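Local coordinates for DUF3836 domain-containing protein (Parabacteroides distasonis ATCC 8503, PDB 4R03) that is of unknown function but belongs to the DUF3836 family and folds as a single-layer antiparallel beta-sheet, probably evolved from beta-hairpin repeats, at residues Asp57-Tyr69 with Thr78-Phe90. Residues are numbered along the deposited sequence; the frame is centred on the assembly and turned at random.
With PO4 (phosphate ion), chain D.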
# COMPACT_ATOMS: atom_id res chain seq x y z
N ASP A 57 8.45 9.71 15.50
CA ASP A 57 7.14 10.22 14.90
C ASP A 57 7.28 10.57 13.41
O ASP A 57 7.22 11.74 12.97
CB ASP A 57 6.51 11.40 15.66
CG ASP A 57 5.78 10.98 16.89
OD1 ASP A 57 5.91 9.81 17.30
OD2 ASP A 57 5.15 11.90 17.47
N GLU A 58 7.48 9.54 12.63
CA GLU A 58 7.70 9.70 11.21
C GLU A 58 7.22 8.42 10.48
O GLU A 58 7.33 7.31 11.02
CB GLU A 58 9.17 10.06 10.95
CG GLU A 58 10.05 8.98 10.56
CD GLU A 58 11.59 9.34 10.54
OE1 GLU A 58 12.05 10.27 11.26
OE2 GLU A 58 12.29 8.68 9.77
N TRP A 59 6.77 8.62 9.26
CA TRP A 59 6.50 7.50 8.37
C TRP A 59 7.81 6.98 7.79
O TRP A 59 8.62 7.78 7.24
CB TRP A 59 5.58 7.98 7.25
CG TRP A 59 4.18 8.31 7.67
CD1 TRP A 59 3.60 9.54 7.61
CD2 TRP A 59 3.19 7.42 8.16
NE1 TRP A 59 2.32 9.48 8.08
CE2 TRP A 59 2.03 8.19 8.42
CE3 TRP A 59 3.15 6.05 8.44
CZ2 TRP A 59 0.86 7.62 8.98
CZ3 TRP A 59 1.96 5.50 8.98
CH2 TRP A 59 0.85 6.30 9.21
N VAL A 60 8.01 5.67 7.87
CA VAL A 60 9.20 5.01 7.36
C VAL A 60 8.72 3.94 6.34
O VAL A 60 7.79 3.19 6.63
CB VAL A 60 9.97 4.31 8.46
CG1 VAL A 60 11.24 3.73 7.91
CG2 VAL A 60 10.30 5.32 9.56
N PRO A 61 9.36 3.88 5.17
CA PRO A 61 8.93 2.87 4.20
C PRO A 61 9.02 1.47 4.75
O PRO A 61 9.96 1.14 5.53
CB PRO A 61 9.92 3.01 3.04
CG PRO A 61 10.69 4.17 3.28
CD PRO A 61 10.50 4.66 4.70
N PHE A 62 8.04 0.62 4.39
CA PHE A 62 7.91 -0.72 4.85
C PHE A 62 7.92 -1.74 3.72
O PHE A 62 8.75 -2.66 3.71
CB PHE A 62 6.67 -0.89 5.76
CG PHE A 62 6.60 -2.21 6.41
CD1 PHE A 62 7.65 -2.64 7.21
CD2 PHE A 62 5.55 -3.04 6.22
CE1 PHE A 62 7.64 -3.89 7.81
CE2 PHE A 62 5.53 -4.32 6.82
CZ PHE A 62 6.58 -4.73 7.60
N TYR A 63 7.05 -1.56 2.73
CA TYR A 63 7.05 -2.39 1.52
C TYR A 63 6.54 -1.65 0.35
O TYR A 63 5.94 -0.57 0.45
CB TYR A 63 6.29 -3.72 1.71
CG TYR A 63 4.76 -3.65 1.84
CD1 TYR A 63 4.00 -3.31 0.74
CD2 TYR A 63 4.13 -3.93 3.02
CE1 TYR A 63 2.57 -3.29 0.80
CE2 TYR A 63 2.69 -3.92 3.09
CZ TYR A 63 1.98 -3.59 1.98
OH TYR A 63 0.57 -3.51 2.00
N GLN A 64 6.76 -2.22 -0.83
CA GLN A 64 6.36 -1.64 -2.10
C GLN A 64 5.85 -2.79 -2.99
O GLN A 64 6.52 -3.83 -3.09
CB GLN A 64 7.50 -0.96 -2.81
CG GLN A 64 7.14 -0.40 -4.15
CD GLN A 64 8.32 0.19 -4.86
OE1 GLN A 64 9.21 -0.54 -5.35
NE2 GLN A 64 8.35 1.50 -4.94
N ILE A 65 4.68 -2.62 -3.60
CA ILE A 65 4.19 -3.61 -4.57
C ILE A 65 4.02 -2.90 -5.90
O ILE A 65 3.54 -1.75 -5.96
CB ILE A 65 2.85 -4.17 -4.10
CG1 ILE A 65 2.93 -4.75 -2.69
CG2 ILE A 65 2.27 -5.19 -5.14
CD1 ILE A 65 1.67 -5.28 -2.14
N THR A 66 4.44 -3.56 -6.99
CA THR A 66 4.15 -3.08 -8.34
C THR A 66 3.23 -4.07 -9.06
O THR A 66 3.18 -5.25 -8.72
CB THR A 66 5.40 -2.81 -9.18
OG1 THR A 66 6.17 -4.00 -9.25
CG2 THR A 66 6.24 -1.70 -8.59
N TYR A 67 2.43 -3.53 -9.95
CA TYR A 67 1.28 -4.27 -10.58
C TYR A 67 1.40 -4.20 -12.09
O TYR A 67 1.60 -3.16 -12.65
CB TYR A 67 -0.08 -3.70 -10.18
CG TYR A 67 -0.27 -3.63 -8.70
CD1 TYR A 67 0.21 -2.52 -7.97
CD2 TYR A 67 -0.93 -4.62 -8.00
CE1 TYR A 67 0.06 -2.49 -6.57
CE2 TYR A 67 -1.08 -4.60 -6.60
CZ TYR A 67 -0.57 -3.52 -5.90
OH TYR A 67 -0.76 -3.48 -4.56
N GLN A 68 1.27 -5.39 -12.71
CA GLN A 68 1.22 -5.53 -14.18
C GLN A 68 -0.08 -6.25 -14.62
O GLN A 68 -0.55 -7.16 -13.96
CB GLN A 68 2.41 -6.32 -14.62
CG GLN A 68 3.70 -5.65 -14.41
CD GLN A 68 4.81 -6.50 -14.98
OE1 GLN A 68 5.06 -7.62 -14.51
NE2 GLN A 68 5.44 -6.01 -16.04
N TYR A 69 -0.66 -5.73 -15.70
CA TYR A 69 -1.98 -6.08 -16.19
C TYR A 69 -1.88 -6.74 -17.58
O TYR A 69 -1.06 -6.35 -18.39
CB TYR A 69 -2.86 -4.83 -16.31
CG TYR A 69 -3.03 -4.19 -14.94
CD1 TYR A 69 -4.04 -4.58 -14.09
CD2 TYR A 69 -2.12 -3.21 -14.52
CE1 TYR A 69 -4.17 -4.03 -12.81
CE2 TYR A 69 -2.28 -2.63 -13.26
CZ TYR A 69 -3.26 -3.07 -12.42
OH TYR A 69 -3.43 -2.53 -11.12
N THR A 78 1.70 -9.26 -9.47
CA THR A 78 2.24 -8.35 -8.44
C THR A 78 3.63 -8.76 -8.01
O THR A 78 3.96 -9.94 -7.91
CB THR A 78 1.33 -8.23 -7.20
OG1 THR A 78 1.42 -9.41 -6.39
CG2 THR A 78 -0.12 -7.96 -7.65
N ASN A 79 4.48 -7.74 -7.80
CA ASN A 79 5.87 -7.93 -7.35
C ASN A 79 6.05 -7.09 -6.08
O ASN A 79 5.83 -5.86 -6.11
CB ASN A 79 6.82 -7.45 -8.40
CG ASN A 79 8.29 -7.71 -8.02
OD1 ASN A 79 9.02 -6.80 -7.62
ND2 ASN A 79 8.71 -8.95 -8.15
N TYR A 80 6.39 -7.78 -5.01
CA TYR A 80 6.46 -7.19 -3.67
C TYR A 80 7.90 -7.21 -3.22
O TYR A 80 8.62 -8.20 -3.43
CB TYR A 80 5.59 -8.04 -2.72
CG TYR A 80 5.81 -7.88 -1.25
CD1 TYR A 80 6.85 -8.54 -0.57
CD2 TYR A 80 4.92 -7.13 -0.46
CE1 TYR A 80 7.01 -8.39 0.80
CE2 TYR A 80 5.08 -7.01 0.87
CZ TYR A 80 6.11 -7.63 1.51
OH TYR A 80 6.30 -7.54 2.88
N GLY A 81 8.31 -6.16 -2.52
CA GLY A 81 9.61 -6.12 -1.86
C GLY A 81 9.53 -5.31 -0.58
O GLY A 81 8.75 -4.36 -0.54
N MSE A 82 10.29 -5.69 0.45
CA MSE A 82 10.38 -4.97 1.71
C MSE A 82 11.52 -3.98 1.66
O MSE A 82 12.59 -4.22 1.07
CB MSE A 82 10.51 -5.92 2.88
CG MSE A 82 9.31 -6.70 3.07
SE MSE A 82 9.42 -7.83 4.61
CE MSE A 82 10.51 -6.75 5.72
N TRP A 83 11.32 -2.86 2.36
CA TRP A 83 12.37 -1.84 2.50
C TRP A 83 13.58 -2.39 3.27
O TRP A 83 13.45 -2.96 4.32
CB TRP A 83 11.80 -0.68 3.32
CG TRP A 83 12.71 0.48 3.50
CD1 TRP A 83 13.22 0.91 4.69
CD2 TRP A 83 13.14 1.41 2.51
NE1 TRP A 83 13.93 2.06 4.49
CE2 TRP A 83 13.94 2.38 3.16
CE3 TRP A 83 12.92 1.55 1.14
CZ2 TRP A 83 14.48 3.46 2.48
CZ3 TRP A 83 13.48 2.59 0.47
CH2 TRP A 83 14.28 3.55 1.16
N ASP A 84 14.72 -2.18 2.66
CA ASP A 84 16.04 -2.48 3.25
C ASP A 84 16.63 -1.14 3.73
O ASP A 84 16.93 -0.27 2.92
CB ASP A 84 16.92 -3.12 2.18
CG ASP A 84 18.24 -3.56 2.73
OD1 ASP A 84 18.85 -2.77 3.47
OD2 ASP A 84 18.62 -4.70 2.43
N LYS A 85 16.66 -0.98 5.03
CA LYS A 85 17.04 0.31 5.67
C LYS A 85 18.51 0.70 5.42
O LYS A 85 18.84 1.87 5.51
CB LYS A 85 16.72 0.24 7.16
CG LYS A 85 17.48 -0.90 7.91
CD LYS A 85 18.55 -0.42 8.83
CE LYS A 85 19.07 -1.58 9.68
NZ LYS A 85 20.27 -1.17 10.34
N LYS A 86 19.35 -0.27 5.07
CA LYS A 86 20.74 0.04 4.71
C LYS A 86 20.88 0.41 3.24
O LYS A 86 21.46 1.44 2.89
CB LYS A 86 21.62 -1.16 5.07
CG LYS A 86 23.10 -0.84 5.18
CD LYS A 86 23.87 -2.04 5.72
CE LYS A 86 25.38 -1.90 5.46
NZ LYS A 86 26.02 -3.26 5.34
N LYS A 87 20.32 -0.41 2.36
CA LYS A 87 20.36 -0.17 0.92
C LYS A 87 19.45 0.93 0.37
O LYS A 87 19.64 1.44 -0.75
CB LYS A 87 20.08 -1.50 0.20
CG LYS A 87 21.12 -2.57 0.50
CD LYS A 87 20.87 -3.86 -0.29
CE LYS A 87 21.66 -5.03 0.32
NZ LYS A 87 21.22 -6.36 -0.24
N LYS A 88 18.42 1.31 1.14
CA LYS A 88 17.49 2.33 0.73
C LYS A 88 16.76 1.95 -0.56
O LYS A 88 16.50 2.79 -1.42
CB LYS A 88 18.15 3.71 0.63
CG LYS A 88 18.99 4.09 1.86
CD LYS A 88 18.15 4.11 3.10
CE LYS A 88 18.95 4.70 4.32
NZ LYS A 88 18.22 4.52 5.57
N ASN A 89 16.32 0.69 -0.59
CA ASN A 89 15.49 0.21 -1.66
C ASN A 89 14.58 -0.89 -1.15
O ASN A 89 14.58 -1.22 0.05
CB ASN A 89 16.36 -0.24 -2.83
CG ASN A 89 17.22 -1.45 -2.50
OD1 ASN A 89 17.01 -2.22 -1.56
ND2 ASN A 89 18.28 -1.57 -3.27
N PHE A 90 13.75 -1.42 -2.05
CA PHE A 90 12.80 -2.48 -1.69
C PHE A 90 13.27 -3.88 -2.13
O PHE A 90 12.52 -4.67 -2.69
CB PHE A 90 11.41 -2.15 -2.23
CG PHE A 90 10.82 -0.89 -1.62
CD1 PHE A 90 10.13 -0.94 -0.42
CD2 PHE A 90 10.94 0.33 -2.25
CE1 PHE A 90 9.59 0.21 0.15
CE2 PHE A 90 10.41 1.48 -1.71
CZ PHE A 90 9.69 1.40 -0.49
P PO4 D . -0.53 11.77 8.29
O1 PO4 D . -0.30 11.18 6.91
O2 PO4 D . 0.71 11.52 9.06
O3 PO4 D . -1.74 11.17 9.04
O4 PO4 D . -0.81 13.25 8.14
O HOH W 1 10.90 -3.24 5.75
O HOH W 2 8.39 -4.16 -7.72
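F90 is sandwiched between Q64 and W83: Q64 CB sits over the centre of one ring face, a CH-pi contact 3.5 Å from the F90 ring centroid, and W83 CE3 covers the opposite face. With CG anti to the backbone N (chi1 178°), Q64 runs extended across the ring, its amide plane 30° from the F90 plane. P61 CG lies over one face of the W83 indole, a CH-pi contact 3.8 Å from the centroid of its six-membered ring, and P61 CB touches F90 CZ (3.9 Å). Replacing F90 by an alanine is likely to leave Q64 CB and W83 without the ring that separates them and open a gap beside P61. Strands 58-69 and 75-84 form an antiparallel hairpin within the single-layer sheet, flanked by strands 44-53 and 94-100. A CB at G81 would point to the Q64 and T66 face and clash with F90 O. On the other face, Y80 CE2 lies over the Y63 ring, 3.5 Å from Y63 CG, while I65 CG1 meets the Y80 edge. Paired backbone bonds join Q64 with G81 and T66 with N79; beyond them W83 N donates to F62 O (2.9 Å). One water bridges F62 O and W83 O. A second links T66 OG1 to N79 OD1, while N79 ND2 is hydrogen-bonded to N96 OD1.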